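Side-chain contacts in putative glycosyl hydrolase (Bacteroides thetaiotaomicron VPI-5482, PDB 3K11), which is a putative glycosyl hydrolase of family 88, probably cleaving sugar linkages, though its precise substrate is not established: residues Q232-A237 with R289-D294; V150-I155 with V211-R216; H142-A147 with G187-N192. All coordinates share one frame; numbering follows the deposited sequence.

Contact 1 (Q232-A237 with R289-D294); sequences QFLQFA and RPKVMD
Phe-233 and Val-292 carry the aromatic part of this helix-helix contact. Val-292 sets CG1 over one face of the Phe-233 ring, 4.3 Å from the ring centroid and only 13° off its normal, a CH-pi contact displaced toward the rim beside CE1. Its other methyl, CG2, reaches CD1 of Phe-233 at 4.2 Å, so both branches of the valine lie against the ring. The ring is put there by a first torsion that turns CG of Phe-233 away from the backbone N (chi1 -171°). A beta-branched residue suits this place, since its two short methyls offer a broad apolar surface.

A purely aliphatic contact lies nearer the solvent. CD2 of Leu-234 touches CB of Lys-291 at 4.0 Å, one side chain lying athwart the other; the lysine thus contributes the root of its chain to the apolar seam, while the residue as a whole is exposed. Val-292 also packs on Leu-279 of helix 265-281, and Phe-233 on Met-204 of helix 202-217. The axes of the two segments come within 10.6 Å of each other at 45°, consistent with two neighbouring outer helices of the (alpha/alpha)6 barrel expected for this family.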
loop_
_atom_site.group_PDB
_atom_site.type_symbol
_atom_site.label_atom_id
_atom_site.label_comp_id
_atom_site.label_asym_id
_atom_site.label_seq_id
_atom_site.Cartn_x
_atom_site.Cartn_y
_atom_site.Cartn_z
ATOM N N GLN A 232 6.692 30.908 -9.603
ATOM C CA GLN A 232 5.599 29.966 -9.877
ATOM C C GLN A 232 5.927 28.599 -9.348
ATOM O O GLN A 232 5.128 27.958 -8.650
ATOM C CB GLN A 232 5.387 29.839 -11.395
ATOM C CG GLN A 232 4.802 31.094 -12.035
ATOM C CD GLN A 232 3.381 31.407 -11.633
ATOM O OE1 GLN A 232 2.617 30.524 -11.306
ATOM N NE2 GLN A 232 3.025 32.692 -11.699
ATOM N N PHE A 233 7.098 28.116 -9.701
ATOM C CA PHE A 233 7.436 26.738 -9.276
ATOM C C PHE A 233 7.262 26.582 -7.782
ATOM O O PHE A 233 6.640 25.642 -7.311
ATOM C CB PHE A 233 8.857 26.375 -9.683
ATOM C CG PHE A 233 9.192 24.916 -9.461
ATOM C CD1 PHE A 233 9.658 24.452 -8.218
ATOM C CD2 PHE A 233 9.064 24.003 -10.483
ATOM C CE1 PHE A 233 9.933 23.117 -8.016
ATOM C CE2 PHE A 233 9.338 22.598 -10.245
ATOM C CZ PHE A 233 9.752 22.186 -9.039
ATOM N N LEU A 234 7.827 27.507 -7.014
ATOM C CA LEU A 234 7.849 27.324 -5.574
ATOM C C LEU A 234 6.496 27.603 -4.932
ATOM O O LEU A 234 6.118 26.974 -3.925
ATOM C CB LEU A 234 8.924 28.224 -4.984
ATOM C CG LEU A 234 10.395 27.962 -5.347
ATOM C CD1 LEU A 234 11.243 29.070 -4.742
ATOM C CD2 LEU A 234 10.892 26.547 -4.875
ATOM N N GLN A 235 5.732 28.500 -5.520
ATOM C CA GLN A 235 4.370 28.808 -4.994
ATOM C C GLN A 235 3.409 27.648 -5.231
ATOM O O GLN A 235 2.523 27.388 -4.410
ATOM C CB GLN A 235 3.868 30.142 -5.590
ATOM C CG GLN A 235 4.542 31.335 -4.914
ATOM C CD GLN A 235 4.109 32.703 -5.385
ATOM O OE1 GLN A 235 4.640 33.699 -4.874
ATOM N NE2 GLN A 235 3.189 32.786 -6.351
ATOM N N PHE A 236 3.529 26.980 -6.395
ATOM C CA PHE A 236 2.816 25.729 -6.641
ATOM C C PHE A 236 3.314 24.660 -5.661
ATOM O O PHE A 236 2.540 24.001 -4.980
ATOM C CB PHE A 236 3.047 25.179 -8.066
ATOM C CG PHE A 236 2.107 25.716 -9.119
ATOM C CD1 PHE A 236 0.876 25.155 -9.304
ATOM C CD2 PHE A 236 2.492 26.720 -9.986
ATOM C CE1 PHE A 236 0.006 25.615 -10.292
ATOM C CE2 PHE A 236 1.600 27.192 -10.977
ATOM C CZ PHE A 236 0.370 26.636 -11.113
ATOM N N ALA A 237 4.613 24.428 -5.641
ATOM C CA ALA A 237 5.133 23.279 -4.852
ATOM C C ALA A 237 4.834 23.394 -3.362
ATOM O O ALA A 237 4.540 22.389 -2.755
ATOM C CB ALA A 237 6.651 23.034 -5.131
ATOM N N ARG A 289 18.082 28.016 -7.312
ATOM C CA ARG A 289 18.210 26.694 -7.905
ATOM C C ARG A 289 18.231 25.581 -6.874
ATOM O O ARG A 289 17.648 24.535 -7.110
ATOM C CB ARG A 289 19.416 26.610 -8.818
ATOM C CG ARG A 289 19.558 25.256 -9.600
ATOM C CD ARG A 289 20.754 25.318 -10.475
ATOM N NE ARG A 289 20.955 24.165 -11.348
ATOM C CZ ARG A 289 21.574 23.048 -10.988
ATOM N NH1 ARG A 289 21.948 22.838 -9.746
ATOM N NH2 ARG A 289 21.757 22.098 -11.868
ATOM N N PRO A 290 18.930 25.761 -5.739
ATOM C CA PRO A 290 18.927 24.674 -4.744
ATOM C C PRO A 290 17.555 24.184 -4.263
ATOM O O PRO A 290 17.341 22.983 -4.062
ATOM C CB PRO A 290 19.801 25.255 -3.625
ATOM C CG PRO A 290 20.765 26.082 -4.375
ATOM C CD PRO A 290 19.886 26.812 -5.360
ATOM N N LYS A 291 16.631 25.117 -4.078
ATOM C CA LYS A 291 15.273 24.798 -3.651
ATOM C C LYS A 291 14.507 24.043 -4.718
ATOM O O LYS A 291 13.700 23.156 -4.415
ATOM C CB LYS A 291 14.513 26.078 -3.299
ATOM C CG LYS A 291 14.893 26.648 -1.953
ATOM C CD LYS A 291 13.941 27.739 -1.535
ATOM C CE LYS A 291 14.325 28.272 -0.175
ATOM N NZ LYS A 291 13.444 29.449 0.146
ATOM N N VAL A 292 14.725 24.430 -5.967
ATOM C CA VAL A 292 14.096 23.739 -7.088
ATOM C C VAL A 292 14.682 22.346 -7.235
ATOM O O VAL A 292 13.944 21.360 -7.415
ATOM C CB VAL A 292 14.292 24.506 -8.409
ATOM C CG1 VAL A 292 13.754 23.721 -9.615
ATOM C CG2 VAL A 292 13.600 25.853 -8.337
HETATM N N MSE A 293 15.995 22.252 -7.127
HETATM C CA MSE A 293 16.650 20.943 -7.224
HETATM C C MSE A 293 16.255 19.995 -6.105
HETATM O O MSE A 293 16.053 18.789 -6.303
HETATM C CB MSE A 293 18.168 21.127 -7.295
HETATM C CG MSE A 293 18.944 19.847 -7.427
HETATM SE SE MSE A 293 18.625 18.813 -9.049
HETATM C CE MSE A 293 19.566 19.884 -10.243
ATOM N N ASP A 294 16.185 20.506 -4.899
ATOM C CA ASP A 294 15.683 19.727 -3.773
ATOM C C ASP A 294 14.260 19.187 -4.002
ATOM O O ASP A 294 13.993 18.030 -3.691
ATOM C CB ASP A 294 15.693 20.567 -2.498
ATOM C CG ASP A 294 17.103 20.807 -1.948
ATOM O OD1 ASP A 294 18.088 20.197 -2.436
ATOM O OD2 ASP A 294 17.208 21.643 -1.032
#

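Contact 2 (V150-I155 with V211-R216); sequences VCTAMI and VAQMSR
Ile-155 and Gln-213 run antiparallel alongside each other, and the other side chains are arranged around this pair. The CG2 methyl of Ile-155 lies 3.7 Å from CB of Gln-213 and also rests against that residue's backbone oxygen. It points across because chi1 of -69° places CG1 beside the backbone N and leaves CG2 opposite that nitrogen. The other branch of the isoleucine ends in CD1, which meets SE of Met-214, a selenomethionine, at 3.7 Å. These two side chains lie nearly perpendicular, and the bends at chi2 and chi3 of Met-214 fold its flexible chain into place.

One turn earlier, Thr-152 brings its CG2 methyl crosswise to CG of Gln-213 at 3.9 Å. Its hydroxyl faces elsewhere, bonded to the carbonyl O of Gly-148 within its own helix, so threonine can present a methyl here with its polar atom satisfied. Gln-213 likewise offers its aliphatic stem, while its amide oxygen OE1 accepts a hydrogen bond from NH1 of Arg-216 at 2.9 Å, in the carbonyl plane and on a lone pair.

The two segments run nearly parallel, 26° apart, consistent with successive inner helices of an (alpha/alpha)6 barrel. From what would be the outer layer, helix 167-180 flanks Met-214 through Phe-174 and helix 222-240 adds Tyr-225 to the same residue, while helix 265-281 supplies Glu-277 and Val-281 beside Thr-152 and Gln-213.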
loop_
_atom_site.group_PDB
_atom_site.type_symbol
_atom_site.label_atom_id
_atom_site.label_comp_id
_atom_site.label_asym_id
_atom_site.label_seq_id
_atom_site.Cartn_x
_atom_site.Cartn_y
_atom_site.Cartn_z
ATOM N N VAL A 150 2.850 24.700 -26.552
ATOM C CA VAL A 150 3.145 25.048 -27.957
ATOM C C VAL A 150 4.096 26.233 -28.063
ATOM O O VAL A 150 5.075 26.173 -28.782
ATOM C CB VAL A 150 1.855 25.306 -28.768
ATOM C CG1 VAL A 150 2.192 25.805 -30.187
ATOM C CG2 VAL A 150 1.020 24.010 -28.847
ATOM N N CYS A 151 3.812 27.284 -27.307
ATOM C CA CYS A 151 4.686 28.452 -27.236
ATOM C C CYS A 151 6.111 28.041 -26.847
ATOM O O CYS A 151 7.084 28.484 -27.466
ATOM C CB CYS A 151 4.147 29.436 -26.197
ATOM S SG CYS A 151 4.985 31.056 -26.314
ATOM N N THR A 152 6.234 27.156 -25.855
ATOM C CA THR A 152 7.531 26.687 -25.393
ATOM C C THR A 152 8.323 26.081 -26.538
ATOM O O THR A 152 9.506 26.407 -26.729
ATOM C CB THR A 152 7.354 25.685 -24.255
ATOM O OG1 THR A 152 6.713 26.359 -23.151
ATOM C CG2 THR A 152 8.683 25.072 -23.762
ATOM N N ALA A 153 7.710 25.151 -27.258
ATOM C CA ALA A 153 8.383 24.515 -28.410
ATOM C C ALA A 153 8.773 25.496 -29.516
ATOM O O ALA A 153 9.844 25.352 -30.131
ATOM C CB ALA A 153 7.515 23.408 -28.975
HETATM N N MSE A 154 7.914 26.489 -29.784
HETATM C CA MSE A 154 8.194 27.493 -30.814
HETATM C C MSE A 154 9.393 28.345 -30.428
HETATM O O MSE A 154 10.220 28.640 -31.259
HETATM C CB MSE A 154 6.985 28.387 -31.044
HETATM C CG MSE A 154 5.889 27.677 -31.809
HETATM SE SE MSE A 154 4.372 28.887 -32.083
HETATM C CE MSE A 154 3.321 27.708 -33.184
ATOM N N ILE A 155 9.471 28.750 -29.148
ATOM C CA ILE A 155 10.664 29.454 -28.651
ATOM C C ILE A 155 11.931 28.597 -28.820
ATOM O O ILE A 155 12.923 29.041 -29.401
ATOM C CB ILE A 155 10.492 29.851 -27.188
ATOM C CG1 ILE A 155 9.423 30.952 -27.052
ATOM C CG2 ILE A 155 11.815 30.370 -26.612
ATOM C CD1 ILE A 155 8.817 31.019 -25.559
ATOM N N VAL A 211 7.498 30.461 -19.568
ATOM C CA VAL A 211 8.127 31.584 -18.874
ATOM C C VAL A 211 9.638 31.370 -18.850
ATOM O O VAL A 211 10.386 32.280 -19.165
ATOM C CB VAL A 211 7.523 31.811 -17.462
ATOM C CG1 VAL A 211 8.238 32.994 -16.754
ATOM C CG2 VAL A 211 5.991 32.064 -17.548
ATOM N N ALA A 212 10.109 30.170 -18.479
ATOM C CA ALA A 212 11.537 29.852 -18.504
ATOM C C ALA A 212 12.168 30.070 -19.902
ATOM O O ALA A 212 13.236 30.687 -20.030
ATOM C CB ALA A 212 11.786 28.390 -17.977
ATOM N N GLN A 213 11.497 29.611 -20.952
ATOM C CA GLN A 213 12.024 29.804 -22.301
ATOM C C GLN A 213 12.001 31.249 -22.742
ATOM O O GLN A 213 12.923 31.700 -23.442
ATOM C CB GLN A 213 11.283 28.899 -23.302
ATOM C CG GLN A 213 11.700 27.414 -23.185
ATOM C CD GLN A 213 13.108 27.158 -23.611
ATOM O OE1 GLN A 213 13.627 27.817 -24.500
ATOM N NE2 GLN A 213 13.763 26.194 -22.973
HETATM N N MSE A 214 10.971 31.990 -22.357
HETATM C CA MSE A 214 10.921 33.415 -22.698
HETATM C C MSE A 214 12.090 34.165 -22.096
HETATM O O MSE A 214 12.510 35.183 -22.667
HETATM C CB MSE A 214 9.657 34.132 -22.240
HETATM C CG MSE A 214 8.524 34.179 -23.142
HETATM SE SE MSE A 214 8.759 34.665 -24.964
HETATM C CE MSE A 214 8.352 36.452 -25.045
ATOM N N SER A 215 12.635 33.691 -20.963
ATOM C CA SER A 215 13.834 34.332 -20.416
ATOM C C SER A 215 15.002 34.244 -21.388
ATOM O O SER A 215 15.891 35.077 -21.343
ATOM C CB SER A 215 14.235 33.743 -19.051
ATOM O OG SER A 215 14.983 32.556 -19.191
ATOM N N ARG A 216 15.004 33.234 -22.255
ATOM C CA ARG A 216 16.035 33.033 -23.269
ATOM C C ARG A 216 15.738 33.810 -24.548
ATOM O O ARG A 216 16.653 34.175 -25.308
ATOM C CB ARG A 216 16.148 31.543 -23.645
ATOM C CG ARG A 216 16.453 30.594 -22.503
ATOM C CD ARG A 216 16.476 29.153 -22.971
ATOM N NE ARG A 216 17.537 28.972 -23.957
ATOM C CZ ARG A 216 17.453 28.268 -25.100
ATOM N NH1 ARG A 216 16.338 27.623 -25.500
ATOM N NH2 ARG A 216 18.525 28.217 -25.878
#

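Contact 3 (H142-A147 with G187-N192); sequences HALDDA and GTFARN. With EDO (1,2-ethanediol), chain I.
A polar pocket between two loops is framed by Asp-145 and Arg-191, with a 1,2-ethanediol, probably from the crystallisation liquor, bridging them. In the Asp-145 conformer described, its OD1 accepts a hydrogen bond from O1 of the diol at 2.8 Å, and OD2 binds the other hydroxyl, O2. From across the pocket, NH2 of Arg-191 donates to O1 at 2.9 Å and NH1 to O2 at 3.1 Å. The direct ion pair, Asp-145 OD1 to Arg-191 NH2, is long at 3.7 Å, and the oxygen lies well out of the guanidinium plane, so charge alone acts there. An extended chain from CG to NE carries the guanidinium to the pocket, where Asp-203 forms a salt bridge with NH2 and Trp-200 a cation-pi contact. Shortening Arg-191 to an alanine is likely to leave Asp-203 without this salt-bridge partner and take away a positive charge facing Asp-145.

Beside the polar groups, CD1 of Leu-144 sits 3.9 Å from CB of Phe-189, a buried apolar contact on Ile-177. Acidic groups and an arginine beside a tryptophan, near the starts of helices 148-160 and 202-217, are consistent with a sugar-binding cleft at one end of an (alpha/alpha)6 barrel.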
loop_
_atom_site.group_PDB
_atom_site.type_symbol
_atom_site.label_atom_id
_atom_site.label_comp_id
_atom_site.label_asym_id
_atom_site.label_seq_id
_atom_site.Cartn_x
_atom_site.Cartn_y
_atom_site.Cartn_z
ATOM N N HIS A 142 -7.578 31.055 -24.273
ATOM C CA HIS A 142 -8.265 31.426 -23.054
ATOM C C HIS A 142 -7.789 30.706 -21.802
ATOM O O HIS A 142 -8.307 30.989 -20.737
ATOM C CB HIS A 142 -9.759 31.196 -23.213
ATOM C CG HIS A 142 -10.366 32.083 -24.237
ATOM N ND1 HIS A 142 -10.961 31.605 -25.379
ATOM C CD2 HIS A 142 -10.419 33.428 -24.319
ATOM C CE1 HIS A 142 -11.374 32.623 -26.113
ATOM N NE2 HIS A 142 -11.055 33.739 -25.494
ATOM N N ALA A 143 -6.780 29.845 -21.906
ATOM C CA ALA A 143 -6.289 29.058 -20.773
ATOM C C ALA A 143 -4.870 28.680 -21.109
ATOM O O ALA A 143 -4.503 28.673 -22.266
ATOM C CB ALA A 143 -7.142 27.809 -20.582
ATOM N N LEU A 144 -4.050 28.383 -20.114
ATOM C CA LEU A 144 -2.672 27.994 -20.371
ATOM C C LEU A 144 -2.571 26.754 -21.293
ATOM O O LEU A 144 -1.586 26.613 -22.052
ATOM C CB LEU A 144 -1.940 27.727 -19.060
ATOM C CG LEU A 144 -1.697 28.869 -18.108
ATOM C CD1 LEU A 144 -0.979 28.268 -16.928
ATOM C CD2 LEU A 144 -0.831 29.931 -18.796
ATOM N N ASP A 145 -3.590 25.889 -21.221
ATOM C CA ASP A 145 -3.747 24.712 -22.120
ATOM C C ASP A 145 -3.769 25.054 -23.563
ATOM O O ASP A 145 -3.493 24.196 -24.397
ATOM C CB ASP A 145 -5.108 24.052 -21.951
ATOM C CG ASP A 145 -5.215 23.248 -20.725
ATOM O OD1 ASP A 145 -4.198 23.066 -20.033
ATOM O OD2 ASP A 145 -6.337 22.775 -20.480
ATOM N N ASP A 146 -4.168 26.279 -23.849
ATOM C CA ASP A 146 -4.287 26.767 -25.240
ATOM C C ASP A 146 -2.995 27.378 -25.732
ATOM O O ASP A 146 -2.940 27.755 -26.881
ATOM C CB ASP A 146 -5.352 27.865 -25.319
ATOM C CG ASP A 146 -6.757 27.364 -25.071
ATOM O OD1 ASP A 146 -7.013 26.151 -25.268
ATOM O OD2 ASP A 146 -7.625 28.210 -24.751
ATOM N N ALA A 147 -1.957 27.498 -24.888
ATOM C CA ALA A 147 -0.804 28.323 -25.223
ATOM C C ALA A 147 0.554 27.818 -24.825
ATOM O O ALA A 147 1.501 27.869 -25.610
ATOM C CB ALA A 147 -1.000 29.752 -24.615
ATOM N N GLY A 187 -0.025 35.670 -7.400
ATOM C CA GLY A 187 0.503 35.605 -8.769
ATOM C C GLY A 187 0.525 34.202 -9.339
ATOM O O GLY A 187 0.792 34.033 -10.512
ATOM N N THR A 188 0.306 33.182 -8.526
ATOM C CA THR A 188 0.337 31.789 -9.009
ATOM C C THR A 188 -0.734 31.528 -10.086
ATOM O O THR A 188 -1.898 31.872 -9.916
ATOM C CB THR A 188 0.125 30.759 -7.875
ATOM O OG1 THR A 188 0.888 31.103 -6.709
ATOM C CG2 THR A 188 0.417 29.308 -8.385
ATOM N N PHE A 189 -0.318 30.978 -11.221
ATOM C CA PHE A 189 -1.291 30.627 -12.276
ATOM C C PHE A 189 -2.386 29.743 -11.661
ATOM O O PHE A 189 -2.072 28.746 -11.051
ATOM C CB PHE A 189 -0.628 29.869 -13.419
ATOM C CG PHE A 189 0.408 30.671 -14.186
ATOM C CD1 PHE A 189 0.104 31.909 -14.700
ATOM C CD2 PHE A 189 1.658 30.116 -14.470
ATOM C CE1 PHE A 189 1.060 32.616 -15.454
ATOM C CE2 PHE A 189 2.589 30.826 -15.226
ATOM C CZ PHE A 189 2.288 32.051 -15.689
ATOM N N ALA A 190 -3.669 30.100 -11.893
ATOM C CA ALA A 190 -4.812 29.425 -11.267
ATOM C C ALA A 190 -5.979 29.330 -12.230
ATOM O O ALA A 190 -5.940 29.867 -13.360
ATOM C CB ALA A 190 -5.240 30.206 -10.023
ATOM N N ARG A 191 -7.013 28.631 -11.784
ATOM C CA ARG A 191 -8.272 28.493 -12.521
ATOM C C ARG A 191 -9.424 28.761 -11.593
ATOM O O ARG A 191 -9.289 28.673 -10.376
ATOM C CB ARG A 191 -8.420 27.089 -13.107
ATOM C CG ARG A 191 -7.235 26.648 -13.916
ATOM C CD ARG A 191 -7.568 25.490 -14.792
ATOM N NE ARG A 191 -6.350 24.888 -15.322
ATOM C CZ ARG A 191 -6.323 23.799 -16.075
ATOM N NH1 ARG A 191 -7.443 23.196 -16.420
ATOM N NH2 ARG A 191 -5.165 23.307 -16.477
ATOM N N ASN A 192 -10.573 29.062 -12.177
ATOM C CA ASN A 192 -11.816 29.158 -11.406
ATOM C C ASN A 192 -12.744 27.962 -11.722
ATOM O O ASN A 192 -13.941 28.002 -11.464
ATOM C CB ASN A 192 -12.468 30.521 -11.649
ATOM C CG ASN A 192 -11.736 31.600 -10.938
ATOM O OD1 ASN A 192 -11.584 31.549 -9.715
ATOM N ND2 ASN A 192 -11.204 32.548 -11.697
HETATM C C1 EDO I . -4.876 20.190 -18.891
HETATM O O1 EDO I . -4.131 21.072 -18.059
HETATM C C2 EDO I . -6.239 19.995 -18.256
HETATM O O2 EDO I . -7.035 21.084 -18.659
#

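Contact 2 is fully buried, whereas contacts 1 and 3 each combine buried residues with more exposed ones. Contacts 1 and 2 both join helices by apolar packing, and they use consecutive helices, 202-217 in contact 2 and 222-240 in contact 1. Contact 3 instead joins loops by a buried Leu-144/Phe-189 contact and, at its more open edge, a long charge pair bridged by a probably adventitious diol. Its 142-147 loop leads into helix 148-160 of contact 2, and Phe-189 also packs on Val-211 there. Toward contact 1, Gln-232 and Gln-235 hold the 187-192 loop through Gly-187 O and Thr-188 OG1, from positions that make no contact with 289-294.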